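Local coordinates for DNA repair protein RecO (Deinococcus radiodurans, PDB 1W3S), which probably takes part in DNA repair and in recombination by the RecF pathway, and carries a zinc ion, at residues N7-V12 with F53-V58; I13-T18 with S47-L52; A217-V222 with S231-V236. One frame throughout, in Å; residues are numbered along the deposited sequence.

Contact 1 (N7-V12 with F53-V58)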
ATOM      1  N   ASN A   7      16.758 -17.830  -2.436  1.00 57.24           N
ATOM      2  CA  ASN A   7      15.776 -17.959  -1.372  1.00 56.27           C
ATOM      3  C   ASN A   7      15.248 -16.588  -1.023  1.00 55.12           C
ATOM      4  O   ASN A   7      16.019 -15.640  -0.859  1.00 54.53           O
ATOM      5  CB  ASN A   7      16.391 -18.606  -0.145  1.00 56.61           C
ATOM      6  CG  ASN A   7      17.003 -19.934  -0.462  1.00 57.86           C
ATOM      7  OD1 ASN A   7      18.166 -20.012  -0.873  1.00 61.04           O
ATOM      8  ND2 ASN A   7      16.221 -20.993  -0.311  1.00 58.50           N
ATOM      9  N   ARG A   8      13.924 -16.495  -0.941  1.00 53.87           N
ATOM     10  CA  ARG A   8      13.240 -15.243  -0.655  1.00 52.90           C
ATOM     11  C   ARG A   8      12.068 -15.476   0.295  1.00 51.52           C
ATOM     12  O   ARG A   8      11.405 -16.522   0.270  1.00 51.09           O
ATOM     13  CB  ARG A   8      12.730 -14.620  -1.954  1.00 53.39           C
ATOM     14  CG  ARG A   8      13.821 -14.133  -2.909  1.00 55.11           C
ATOM     15  CD  ARG A   8      14.651 -12.978  -2.359  1.00 58.18           C
ATOM     16  NE  ARG A   8      14.776 -11.856  -3.299  1.00 59.63           N
ATOM     17  CZ  ARG A   8      13.773 -11.057  -3.676  1.00 61.20           C
ATOM     18  NH1 ARG A   8      12.548 -11.262  -3.218  1.00 63.60           N
ATOM     19  NH2 ARG A   8      13.977 -10.055  -4.530  1.00 60.73           N
ATOM     20  N   SER A   9      11.833 -14.497   1.152  1.00 49.93           N
ATOM     21  CA  SER A   9      10.697 -14.525   2.053  1.00 48.60           C
ATOM     22  C   SER A   9       9.886 -13.287   1.794  1.00 47.01           C
ATOM     23  O   SER A   9      10.444 -12.210   1.600  1.00 46.46           O
ATOM     24  CB  SER A   9      11.138 -14.584   3.511  1.00 48.57           C
ATOM     25  OG  SER A   9      11.156 -15.928   3.971  1.00 49.69           O
ATOM     26  N   GLY A  10       8.568 -13.455   1.769  1.00 45.38           N
ATOM     27  CA  GLY A  10       7.673 -12.346   1.515  1.00 44.43           C
ATOM     28  C   GLY A  10       6.198 -12.688   1.578  1.00 43.10           C
ATOM     29  O   GLY A  10       5.799 -13.816   1.883  1.00 41.98           O
ATOM     30  N   ILE A  11       5.388 -11.682   1.266  1.00 42.11           N
ATOM     31  CA  ILE A  11       3.946 -11.803   1.344  1.00 41.77           C
ATOM     32  C   ILE A  11       3.352 -11.783  -0.060  1.00 40.83           C
ATOM     33  O   ILE A  11       3.662 -10.900  -0.850  1.00 39.38           O
ATOM     34  CB  ILE A  11       3.389 -10.674   2.202  1.00 41.38           C
ATOM     35  CG1 ILE A  11       3.824 -10.869   3.650  1.00 41.03           C
ATOM     36  CG2 ILE A  11       1.854 -10.582   2.098  1.00 41.55           C
ATOM     37  CD1 ILE A  11       3.841  -9.558   4.439  1.00 41.53           C
ATOM     38  N   VAL A  12       2.498 -12.767  -0.339  1.00 40.70           N
ATOM     39  CA  VAL A  12       1.747 -12.839  -1.583  1.00 41.83           C
ATOM     40  C   VAL A  12       0.746 -11.673  -1.638  1.00 42.05           C
ATOM     41  O   VAL A  12      -0.117 -11.557  -0.779  1.00 41.85           O
ATOM     42  CB  VAL A  12       0.965 -14.180  -1.704  1.00 41.62           C
ATOM     43  CG1 VAL A  12       0.156 -14.221  -2.988  1.00 41.14           C
ATOM     44  CG2 VAL A  12       1.907 -15.387  -1.619  1.00 41.52           C
ATOM     45  N   PHE A  53      -1.959 -12.962   0.717  1.00 41.95           N
ATOM     46  CA  PHE A  53      -1.588 -12.357   2.003  1.00 41.72           C
ATOM     47  C   PHE A  53      -0.843 -13.280   2.958  1.00 41.48           C
ATOM     48  O   PHE A  53      -0.658 -12.920   4.108  1.00 42.02           O
ATOM     49  CB  PHE A  53      -2.802 -11.777   2.749  1.00 41.27           C
ATOM     50  CG  PHE A  53      -3.734 -10.968   1.897  1.00 40.30           C
ATOM     51  CD1 PHE A  53      -3.253  -9.996   1.030  1.00 41.36           C
ATOM     52  CD2 PHE A  53      -5.103 -11.157   1.992  1.00 40.62           C
ATOM     53  CE1 PHE A  53      -4.135  -9.236   0.252  1.00 40.91           C
ATOM     54  CE2 PHE A  53      -5.997 -10.393   1.223  1.00 40.66           C
ATOM     55  CZ  PHE A  53      -5.515  -9.448   0.352  1.00 40.37           C
ATOM     56  N   HIS A  54      -0.428 -14.459   2.509  1.00 41.32           N
ATOM     57  CA  HIS A  54       0.382 -15.345   3.338  1.00 41.23           C
ATOM     58  C   HIS A  54       1.816 -14.876   3.328  1.00 41.06           C
ATOM     59  O   HIS A  54       2.312 -14.463   2.295  1.00 40.86           O
ATOM     60  CB  HIS A  54       0.306 -16.782   2.834  1.00 41.04           C
ATOM     61  CG  HIS A  54      -0.927 -17.504   3.274  1.00 41.18           C
ATOM     62  ND1 HIS A  54      -1.035 -18.875   3.248  1.00 41.15           N
ATOM     63  CD2 HIS A  54      -2.094 -17.045   3.781  1.00 41.89           C
ATOM     64  CE1 HIS A  54      -2.219 -19.231   3.714  1.00 41.30           C
ATOM     65  NE2 HIS A  54      -2.883 -18.138   4.039  1.00 41.99           N
ATOM     66  N   HIS A  55       2.477 -14.918   4.480  1.00 41.51           N
ATOM     67  CA  HIS A  55       3.908 -14.694   4.516  1.00 41.65           C
ATOM     68  C   HIS A  55       4.564 -16.035   4.255  1.00 41.59           C
ATOM     69  O   HIS A  55       4.342 -17.003   4.967  1.00 41.39           O
ATOM     70  CB  HIS A  55       4.389 -14.091   5.835  1.00 41.90           C
ATOM     71  CG  HIS A  55       5.855 -13.781   5.839  1.00 43.18           C
ATOM     72  ND1 HIS A  55       6.360 -12.505   5.696  1.00 45.69           N
ATOM     73  CD2 HIS A  55       6.931 -14.600   5.917  1.00 46.02           C
ATOM     74  CE1 HIS A  55       7.682 -12.552   5.705  1.00 45.56           C
ATOM     75  NE2 HIS A  55       8.053 -13.811   5.844  1.00 45.64           N
ATOM     76  N   VAL A  56       5.405 -16.068   3.235  1.00 42.18           N
ATOM     77  CA  VAL A  56       5.821 -17.312   2.611  1.00 42.16           C
ATOM     78  C   VAL A  56       7.339 -17.314   2.404  1.00 42.27           C
ATOM     79  O   VAL A  56       7.939 -16.263   2.207  1.00 41.75           O
ATOM     80  CB  VAL A  56       5.018 -17.483   1.281  1.00 42.26           C
ATOM     81  CG1 VAL A  56       5.922 -17.601   0.061  1.00 42.60           C
ATOM     82  CG2 VAL A  56       4.042 -18.621   1.391  1.00 41.66           C
ATOM     83  N   GLY A  57       7.946 -18.496   2.502  1.00 42.57           N
ATOM     84  CA  GLY A  57       9.366 -18.692   2.170  1.00 42.89           C
ATOM     85  C   GLY A  57       9.505 -19.526   0.906  1.00 42.92           C
ATOM     86  O   GLY A  57       8.961 -20.630   0.824  1.00 42.34           O
ATOM     87  N   VAL A  58      10.197 -18.991  -0.095  1.00 43.52           N
ATOM     88  CA  VAL A  58      10.345 -19.693  -1.376  1.00 44.37           C
ATOM     89  C   VAL A  58      11.787 -19.847  -1.852  1.00 44.87           C
ATOM     90  O   VAL A  58      12.646 -18.985  -1.617  1.00 43.87           O
ATOM     91  CB  VAL A  58       9.561 -19.026  -2.537  1.00 43.97           C
ATOM     92  CG1 VAL A  58       8.092 -19.041  -2.260  1.00 44.53           C
ATOM     93  CG2 VAL A  58      10.050 -17.609  -2.817  1.00 44.16           C
TER
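Arg8 and Val58 hold each other by a pair of backbone hydrogen bonds, Arg8 N to Val58 O and Val58 N back to Arg8 O, the second almost straight at 179°. Two residues on, Gly10 and Val56 repeat the pair, with Val56 N only 2.7 Å from Gly10 O. Beyond them Val12 N keeps the register, donating to His54 O at 3.1 Å, but Val12 O takes the N-H of Phe53, one residue off, in a more bent bond with the donor tilted 24° from the carbonyl plane. Ser9 with Gly57 and Ile11 with His55 form the non-hydrogen-bonded pairs, where CA-H groups such as that of Ser9 lean on carbonyl oxygens, here Val56 O at 3.3 Å.

On the face that carries Ser9, Ile11 and His55, the imidazole lies back across the 7-12 strand. With CG of His55 anti to its own N (chi1 -176°), the ring swings over Gly10, whose carbonyl oxygen sits 3.9 Å above the plane of the ring, offset toward the rim. Ile11 CG1 comes within 3.6 Å of His55 ND1, the two side chains crossing at about a right angle, while Ser9 CB meets NE2. An alanine in place of His55 would keep only CB beside Ile11 and would probably uncover Gly10 and leave Ser9 CB without the imidazole it packs on. Ile11 also packs on Phe113 and Leu120 of helix 110-125. On the other face, Val58 CG2 rests 3.5 Å from Arg8 O, and Val56 and Val12 both reach Leu27.

This antiparallel ladder joins strands 5-17 and 55-61, the first and last in the order of the five-stranded sheet, and so closes it on itself, as expected of the OB fold to which the RecO N-terminal family belongs.

Contact 2 (I13-T18 with S47-L52)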
ATOM      1  N   ILE A  13       0.899 -10.802  -2.630  1.00 43.05           N
ATOM      2  CA  ILE A  13      -0.002  -9.668  -2.826  1.00 44.35           C
ATOM      3  C   ILE A  13      -0.796  -9.752  -4.126  1.00 45.71           C
ATOM      4  O   ILE A  13      -1.637  -8.885  -4.402  1.00 46.08           O
ATOM      5  CB  ILE A  13       0.770  -8.339  -2.774  1.00 44.11           C
ATOM      6  CG1 ILE A  13       1.768  -8.232  -3.935  1.00 43.68           C
ATOM      7  CG2 ILE A  13       1.446  -8.178  -1.412  1.00 43.23           C
ATOM      8  CD1 ILE A  13       2.111  -6.797  -4.269  1.00 43.86           C
ATOM      9  N   ARG A  14      -0.520 -10.778  -4.924  1.00 47.30           N
ATOM     10  CA  ARG A  14      -1.303 -11.062  -6.118  1.00 48.29           C
ATOM     11  C   ARG A  14      -1.173 -12.537  -6.446  1.00 48.51           C
ATOM     12  O   ARG A  14      -0.091 -13.105  -6.361  1.00 48.12           O
ATOM     13  CB  ARG A  14      -0.818 -10.221  -7.289  1.00 48.46           C
ATOM     14  CG  ARG A  14      -1.818 -10.103  -8.427  1.00 48.93           C
ATOM     15  CD  ARG A  14      -1.235  -9.358  -9.626  1.00 51.94           C
ATOM     16  NE  ARG A  14      -2.082  -8.251 -10.071  1.00 55.87           N
ATOM     17  CZ  ARG A  14      -2.188  -7.067  -9.448  1.00 58.42           C
ATOM     18  NH1 ARG A  14      -1.504  -6.810  -8.330  1.00 58.57           N
ATOM     19  NH2 ARG A  14      -2.999  -6.130  -9.950  1.00 58.67           N
ATOM     20  N   ARG A  15      -2.289 -13.144  -6.814  1.00 49.36           N
ATOM     21  CA  ARG A  15      -2.349 -14.574  -7.037  1.00 50.17           C
ATOM     22  C   ARG A  15      -3.396 -14.887  -8.085  1.00 50.99           C
ATOM     23  O   ARG A  15      -4.549 -14.489  -7.953  1.00 51.36           O
ATOM     24  CB  ARG A  15      -2.694 -15.302  -5.745  1.00 49.73           C
ATOM     25  CG  ARG A  15      -2.434 -16.751  -5.836  1.00 49.71           C
ATOM     26  CD  ARG A  15      -2.935 -17.569  -4.683  1.00 50.24           C
ATOM     27  NE  ARG A  15      -3.684 -18.699  -5.213  1.00 51.30           N
ATOM     28  CZ  ARG A  15      -3.660 -19.920  -4.740  1.00 51.67           C
ATOM     29  NH1 ARG A  15      -2.927 -20.238  -3.705  1.00 54.56           N
ATOM     30  NH2 ARG A  15      -4.379 -20.850  -5.322  1.00 53.46           N
ATOM     31  N   ARG A  16      -2.980 -15.607  -9.117  1.00 52.34           N
ATOM     32  CA  ARG A  16      -3.865 -16.046 -10.183  1.00 52.73           C
ATOM     33  C   ARG A  16      -3.514 -17.482 -10.518  1.00 52.78           C
ATOM     34  O   ARG A  16      -2.358 -17.771 -10.777  1.00 52.70           O
ATOM     35  CB  ARG A  16      -3.661 -15.183 -11.425  1.00 52.90           C
ATOM     36  CG  ARG A  16      -4.739 -15.386 -12.505  1.00 53.59           C
ATOM     37  CD  ARG A  16      -4.373 -14.917 -13.934  1.00 54.81           C
ATOM     38  NE  ARG A  16      -3.139 -14.118 -14.025  1.00 56.75           N
ATOM     39  CZ  ARG A  16      -2.126 -14.363 -14.867  1.00 58.28           C
ATOM     40  NH1 ARG A  16      -2.172 -15.385 -15.730  1.00 59.14           N
ATOM     41  NH2 ARG A  16      -1.057 -13.569 -14.860  1.00 57.82           N
ATOM     42  N   VAL A  17      -4.505 -18.366 -10.510  1.00 52.99           N
ATOM     43  CA  VAL A  17      -4.338 -19.729 -11.012  1.00 53.60           C
ATOM     44  C   VAL A  17      -4.770 -19.779 -12.482  1.00 54.01           C
ATOM     45  O   VAL A  17      -5.842 -19.269 -12.832  1.00 54.66           O
ATOM     46  CB  VAL A  17      -5.165 -20.737 -10.197  1.00 53.77           C
ATOM     47  CG1 VAL A  17      -4.825 -22.174 -10.585  1.00 53.97           C
ATOM     48  CG2 VAL A  17      -4.928 -20.539  -8.701  1.00 54.30           C
ATOM     49  N   THR A  18      -3.928 -20.360 -13.342  1.00 54.19           N
ATOM     50  CA  THR A  18      -4.248 -20.523 -14.771  1.00 54.09           C
ATOM     51  C   THR A  18      -5.083 -21.795 -15.001  1.00 54.52           C
ATOM     52  O   THR A  18      -5.080 -22.705 -14.147  1.00 54.81           O
ATOM     53  CB  THR A  18      -2.960 -20.607 -15.625  1.00 54.16           C
ATOM     54  OG1 THR A  18      -2.157 -21.720 -15.207  1.00 53.36           O
ATOM     55  CG2 THR A  18      -2.072 -19.386 -15.417  1.00 53.90           C
ATOM     56  N   SER A  47       4.714 -27.326  -0.251  1.00 58.45           N
ATOM     57  CA  SER A  47       3.688 -27.309   0.807  1.00 58.26           C
ATOM     58  C   SER A  47       2.707 -26.147   0.624  1.00 57.93           C
ATOM     59  O   SER A  47       1.533 -26.371   0.302  1.00 58.41           O
ATOM     60  CB  SER A  47       4.325 -27.268   2.210  1.00 58.55           C
ATOM     61  OG  SER A  47       5.463 -26.413   2.250  1.00 59.61           O
ATOM     62  N   SER A  48       3.184 -24.913   0.803  1.00 57.09           N
ATOM     63  CA  SER A  48       2.295 -23.761   0.707  1.00 56.00           C
ATOM     64  C   SER A  48       1.678 -23.669  -0.678  1.00 55.30           C
ATOM     65  O   SER A  48       2.340 -23.928  -1.684  1.00 54.82           O
ATOM     66  CB  SER A  48       2.994 -22.448   1.029  1.00 55.94           C
ATOM     67  OG  SER A  48       2.076 -21.365   0.856  1.00 56.27           O
ATOM     68  N   SER A  49       0.396 -23.297  -0.700  1.00 54.31           N
ATOM     69  CA  SER A  49      -0.307 -22.980  -1.935  1.00 53.12           C
ATOM     70  C   SER A  49      -0.133 -21.506  -2.346  1.00 52.11           C
ATOM     71  O   SER A  49      -0.758 -21.061  -3.315  1.00 51.58           O
ATOM     72  CB  SER A  49      -1.786 -23.340  -1.802  1.00 53.28           C
ATOM     73  OG  SER A  49      -2.046 -24.496  -2.573  1.00 53.91           O
ATOM     74  N   LEU A  50       0.743 -20.777  -1.635  1.00 50.52           N
ATOM     75  CA  LEU A  50       1.051 -19.374  -1.934  1.00 49.40           C
ATOM     76  C   LEU A  50      -0.226 -18.544  -1.918  1.00 48.16           C
ATOM     77  O   LEU A  50      -0.478 -17.742  -2.810  1.00 47.94           O
ATOM     78  CB  LEU A  50       1.786 -19.243  -3.275  1.00 49.33           C
ATOM     79  CG  LEU A  50       3.088 -20.044  -3.365  1.00 49.18           C
ATOM     80  CD1 LEU A  50       3.561 -20.156  -4.787  1.00 48.91           C
ATOM     81  CD2 LEU A  50       4.156 -19.406  -2.499  1.00 49.25           C
ATOM     82  N   ASN A  51      -1.015 -18.740  -0.871  1.00 46.88           N
ATOM     83  CA  ASN A  51      -2.294 -18.080  -0.744  1.00 46.35           C
ATOM     84  C   ASN A  51      -2.132 -16.573  -0.531  1.00 45.23           C
ATOM     85  O   ASN A  51      -1.129 -16.103   0.008  1.00 44.52           O
ATOM     86  CB  ASN A  51      -3.094 -18.704   0.408  1.00 46.73           C
ATOM     87  CG  ASN A  51      -4.587 -18.669   0.169  1.00 48.55           C
ATOM     88  OD1 ASN A  51      -5.093 -17.854  -0.617  1.00 51.02           O
ATOM     89  ND2 ASN A  51      -5.310 -19.563   0.840  1.00 50.62           N
ATOM     90  N   LEU A  52      -3.131 -15.821  -0.970  1.00 44.18           N
ATOM     91  CA  LEU A  52      -3.095 -14.378  -0.875  1.00 43.53           C
ATOM     92  C   LEU A  52      -2.856 -13.934   0.563  1.00 42.51           C
ATOM     93  O   LEU A  52      -3.448 -14.472   1.494  1.00 41.70           O
ATOM     94  CB  LEU A  52      -4.405 -13.790  -1.402  1.00 43.61           C
ATOM     95  CG  LEU A  52      -4.405 -12.311  -1.781  1.00 43.86           C
ATOM     96  CD1 LEU A  52      -3.253 -11.964  -2.706  1.00 43.69           C
ATOM     97  CD2 LEU A  52      -5.726 -11.986  -2.447  1.00 43.78           C
TER
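Arg15 reaches across to the 47-52 loop and lays its long side chain against the backbone of Ser49, Leu50 and Asn51. It leaves the strand extended, with CG anti to the backbone N (chi1 -166°), and bends only at chi3. Its aliphatic part passes Leu50 O, which lies 3.1 Å from Arg15 CD and near the plane of the guanidinium, at its edge. Farther out, NH1 comes near Asn51, but it is also too close to Ser49 O in the model, so its position is doubtful.

Leu52 supplies the apolar half. Its CD1 touches the backbone rather than a side chain, 3.6 Å from Ile13 C and 3.7 Å from Arg14 N. That is where the strand makes a classic beta bulge, Ile13 and Arg14 both facing Thr26. Arg14 itself heads the other way, to salt bridges with Asp100 and Glu97 of helix 86-101. The loop is shaped locally by an ST turn, Leu50 N donating to Ser48 OG at 2.9 Å.

The loop therefore meets strand 5-17 near the bulge, through a leucine methyl and the methylenes of an arginine; the partial negative charge of Leu50 O, at the edge of the guanidinium, would probably favour the positive group there, though its exact placing is uncertain.

Contact 3 (A217-V222 with S231-V236)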
ATOM      1  N   ALA A 217      -8.784  12.977  -1.270  1.00 56.62           N
ATOM      2  CA  ALA A 217      -7.450  13.562  -1.426  1.00 56.71           C
ATOM      3  C   ALA A 217      -6.415  12.509  -1.828  1.00 56.66           C
ATOM      4  O   ALA A 217      -5.611  12.741  -2.727  1.00 56.24           O
ATOM      5  CB  ALA A 217      -7.021  14.254  -0.132  1.00 56.54           C
ATOM      6  N   LEU A 218      -6.450  11.354  -1.152  1.00 57.07           N
ATOM      7  CA  LEU A 218      -5.535  10.237  -1.429  1.00 57.17           C
ATOM      8  C   LEU A 218      -5.662   9.717  -2.851  1.00 57.43           C
ATOM      9  O   LEU A 218      -4.658   9.553  -3.536  1.00 57.16           O
ATOM     10  CB  LEU A 218      -5.780   9.083  -0.455  1.00 57.12           C
ATOM     11  CG  LEU A 218      -4.839   7.872  -0.536  1.00 56.72           C
ATOM     12  CD1 LEU A 218      -3.365   8.286  -0.528  1.00 55.86           C
ATOM     13  CD2 LEU A 218      -5.127   6.918   0.618  1.00 56.88           C
ATOM     14  N   GLU A 219      -6.889   9.440  -3.288  1.00 57.95           N
ATOM     15  CA  GLU A 219      -7.122   9.026  -4.671  1.00 58.66           C
ATOM     16  C   GLU A 219      -6.475   9.986  -5.638  1.00 59.03           C
ATOM     17  O   GLU A 219      -5.639   9.579  -6.446  1.00 59.20           O
ATOM     18  CB  GLU A 219      -8.606   8.966  -5.006  1.00 58.75           C
ATOM     19  CG  GLU A 219      -9.196   7.575  -4.985  1.00 59.67           C
ATOM     20  CD  GLU A 219     -10.220   7.371  -6.080  1.00 59.51           C
ATOM     21  OE1 GLU A 219      -9.826   7.362  -7.259  1.00 60.66           O
ATOM     22  OE2 GLU A 219     -11.411   7.197  -5.758  1.00 62.22           O
ATOM     23  N   LYS A 220      -6.871  11.260  -5.548  1.00 59.55           N
ATOM     24  CA  LYS A 220      -6.399  12.309  -6.464  1.00 59.90           C
ATOM     25  C   LYS A 220      -4.892  12.350  -6.546  1.00 60.03           C
ATOM     26  O   LYS A 220      -4.317  12.318  -7.633  1.00 60.01           O
ATOM     27  CB  LYS A 220      -6.900  13.708  -6.045  1.00 60.21           C
ATOM     28  CG  LYS A 220      -8.096  14.216  -6.842  1.00 61.08           C
ATOM     29  CD  LYS A 220      -7.775  14.363  -8.341  1.00 61.66           C
ATOM     30  CE  LYS A 220      -8.988  14.005  -9.205  1.00 62.16           C
ATOM     31  NZ  LYS A 220      -8.632  13.886 -10.655  1.00 62.92           N
ATOM     32  N   PHE A 221      -4.267  12.421  -5.378  1.00 60.35           N
ATOM     33  CA  PHE A 221      -2.826  12.534  -5.275  1.00 60.73           C
ATOM     34  C   PHE A 221      -2.103  11.365  -5.937  1.00 61.09           C
ATOM     35  O   PHE A 221      -1.076  11.556  -6.575  1.00 60.87           O
ATOM     36  CB  PHE A 221      -2.413  12.642  -3.808  1.00 60.35           C
ATOM     37  CG  PHE A 221      -0.938  12.751  -3.613  1.00 60.23           C
ATOM     38  CD1 PHE A 221      -0.308  13.981  -3.696  1.00 60.25           C
ATOM     39  CD2 PHE A 221      -0.171  11.613  -3.371  1.00 60.10           C
ATOM     40  CE1 PHE A 221       1.071  14.089  -3.520  1.00 60.29           C
ATOM     41  CE2 PHE A 221       1.199  11.704  -3.195  1.00 59.66           C
ATOM     42  CZ  PHE A 221       1.826  12.947  -3.269  1.00 60.31           C
ATOM     43  N   VAL A 222      -2.634  10.161  -5.781  1.00 61.72           N
ATOM     44  CA  VAL A 222      -1.998   8.973  -6.346  1.00 62.59           C
ATOM     45  C   VAL A 222      -2.283   8.873  -7.853  1.00 63.21           C
ATOM     46  O   VAL A 222      -1.384   8.547  -8.636  1.00 63.15           O
ATOM     47  CB  VAL A 222      -2.443   7.687  -5.604  1.00 62.62           C
ATOM     48  CG1 VAL A 222      -1.850   6.448  -6.257  1.00 63.07           C
ATOM     49  CG2 VAL A 222      -2.026   7.752  -4.146  1.00 62.64           C
ATOM     50  N   SER A 231      -7.101  -0.532 -10.739  1.00 69.27           N
ATOM     51  CA  SER A 231      -7.378  -1.653  -9.836  1.00 68.83           C
ATOM     52  C   SER A 231      -7.547  -1.134  -8.413  1.00 68.15           C
ATOM     53  O   SER A 231      -8.519  -1.454  -7.745  1.00 68.21           O
ATOM     54  CB  SER A 231      -6.244  -2.691  -9.870  1.00 68.81           C
ATOM     55  OG  SER A 231      -6.206  -3.395 -11.096  1.00 68.49           O
ATOM     56  N   TRP A 232      -6.593  -0.321  -7.972  1.00 67.57           N
ATOM     57  CA  TRP A 232      -6.591   0.240  -6.622  1.00 67.35           C
ATOM     58  C   TRP A 232      -7.754   1.217  -6.384  1.00 67.24           C
ATOM     59  O   TRP A 232      -8.499   1.070  -5.410  1.00 66.89           O
ATOM     60  CB  TRP A 232      -5.255   0.939  -6.360  1.00 66.82           C
ATOM     61  CG  TRP A 232      -5.218   1.653  -5.078  1.00 66.26           C
ATOM     62  CD1 TRP A 232      -5.035   1.106  -3.850  1.00 66.07           C
ATOM     63  CD2 TRP A 232      -5.390   3.055  -4.873  1.00 66.13           C
ATOM     64  NE1 TRP A 232      -5.075   2.082  -2.883  1.00 66.02           N
ATOM     65  CE2 TRP A 232      -5.294   3.292  -3.486  1.00 66.14           C
ATOM     66  CE3 TRP A 232      -5.615   4.146  -5.723  1.00 66.01           C
ATOM     67  CZ2 TRP A 232      -5.407   4.565  -2.933  1.00 66.09           C
ATOM     68  CZ3 TRP A 232      -5.723   5.405  -5.178  1.00 65.96           C
ATOM     69  CH2 TRP A 232      -5.620   5.607  -3.794  1.00 66.17           C
ATOM     70  N   ARG A 233      -7.881   2.214  -7.266  1.00 67.24           N
ATOM     71  CA  ARG A 233      -9.018   3.148  -7.279  1.00 67.30           C
ATOM     72  C   ARG A 233     -10.350   2.432  -7.014  1.00 66.90           C
ATOM     73  O   ARG A 233     -11.156   2.891  -6.205  1.00 66.60           O
ATOM     74  CB  ARG A 233      -9.105   3.863  -8.639  1.00 67.38           C
ATOM     75  CG  ARG A 233      -8.250   5.135  -8.817  1.00 68.23           C
ATOM     76  CD  ARG A 233      -8.134   5.569 -10.293  1.00 69.06           C
ATOM     77  NE  ARG A 233      -8.392   6.991 -10.559  1.00 70.93           N
ATOM     78  CZ  ARG A 233      -9.570   7.614 -10.388  1.00 72.28           C
ATOM     79  NH1 ARG A 233     -10.631   6.968  -9.899  1.00 73.54           N
ATOM     80  NH2 ARG A 233      -9.691   8.907 -10.681  1.00 72.22           N
ATOM     81  N   GLN A 234     -10.560   1.299  -7.683  1.00 66.67           N
ATOM     82  CA  GLN A 234     -11.807   0.522  -7.555  1.00 66.61           C
ATOM     83  C   GLN A 234     -12.067  -0.106  -6.171  1.00 65.96           C
ATOM     84  O   GLN A 234     -13.186  -0.544  -5.889  1.00 65.91           O
ATOM     85  CB  GLN A 234     -11.851  -0.573  -8.624  1.00 66.63           C
ATOM     86  CG  GLN A 234     -12.119  -0.054 -10.023  1.00 67.56           C
ATOM     87  CD  GLN A 234     -12.430  -1.173 -11.002  1.00 68.77           C
ATOM     88  OE1 GLN A 234     -13.181  -0.969 -11.969  1.00 72.00           O
ATOM     89  NE2 GLN A 234     -11.859  -2.363 -10.756  1.00 71.09           N
ATOM     90  N   LEU A 235     -11.043  -0.169  -5.323  1.00 65.32           N
ATOM     91  CA  LEU A 235     -11.179  -0.757  -3.990  1.00 64.80           C
ATOM     92  C   LEU A 235     -11.267   0.290  -2.886  1.00 64.27           C
ATOM     93  O   LEU A 235     -11.545  -0.058  -1.734  1.00 63.68           O
ATOM     94  CB  LEU A 235     -10.015  -1.713  -3.717  1.00 64.67           C
ATOM     95  CG  LEU A 235      -9.885  -2.874  -4.705  1.00 64.27           C
ATOM     96  CD1 LEU A 235      -8.556  -3.575  -4.524  1.00 63.70           C
ATOM     97  CD2 LEU A 235     -11.046  -3.860  -4.563  1.00 64.65           C
ATOM     98  N   VAL A 236     -11.036   1.559  -3.238  1.00 63.84           N
ATOM     99  CA  VAL A 236     -11.113   2.661  -2.283  1.00 63.75           C
ATOM    100  C   VAL A 236     -12.574   2.851  -1.891  1.00 63.74           C
ATOM    101  O   VAL A 236     -13.450   2.806  -2.760  1.00 63.65           O
ATOM    102  CB  VAL A 236     -10.566   3.996  -2.881  1.00 63.66           C
ATOM    103  CG1 VAL A 236     -10.819   5.168  -1.938  1.00 63.19           C
ATOM    104  CG2 VAL A 236      -9.074   3.890  -3.188  1.00 63.28           C
TER
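Glu219, on helix 211-225, meets Trp232 and Arg233 of the segment that follows the helix: the chain turns back after helix 211-225 and packs on the helix it has just left, within the largely helical C-terminal part of RecO.

The apolar contacts centre on the indole. Trp232 CG is anti to its backbone N (chi1 174°), which carries the six-membered ring toward the helix. Leu218 CG lies 4.0 Å from Trp232 CH2, at the ring edge, and Glu219 CA comes to 3.8 Å of the same atom, also near the ring plane. Val222 CB adds a contact to Trp232 CZ3 from an oblique direction. Within its own segment, Val236 CG2 sits over one face of the ring and also reaches Glu219 CG at 4.1 Å. Phe98 meets the indole too, so that the tryptophan ties helix 211-225 to helix 86-101.

The polar contact is a single salt bridge. Glu219 bends at chi2 to bring its carboxylate over the Arg233 side chain, the carboxylate and guanidinium planes standing 81° apart. Its oxygen lies over a guanidinium face, so the attraction is between charges, with no N-H aimed at it: Glu219 OE1 stands 2.8 Å from Arg233 NH1.

How the contacts relate
Contacts 1 and 2 share strand 5-17 and lie about 10 Å apart, centre to centre; contact 3 belongs to the C-terminal helical part, its centre about 26 Å from that of contact 1 and about 25 Å from that of contact 2. In the N-terminal sheet, contact 1 is the more buried and is built on backbone hydrogen bonds, whereas contact 2 continues the same strand outward to a loop and relies on side chains lying against backbone. The two touch directly, Val56 CG1 meeting Leu50 CD2 at 3.6 Å. Contact 3 combines a buried tryptophan with a partly exposed salt bridge and touches neither of the others. Helix 86-101 spans the gap, meeting Phe53, Leu52 and Trp232.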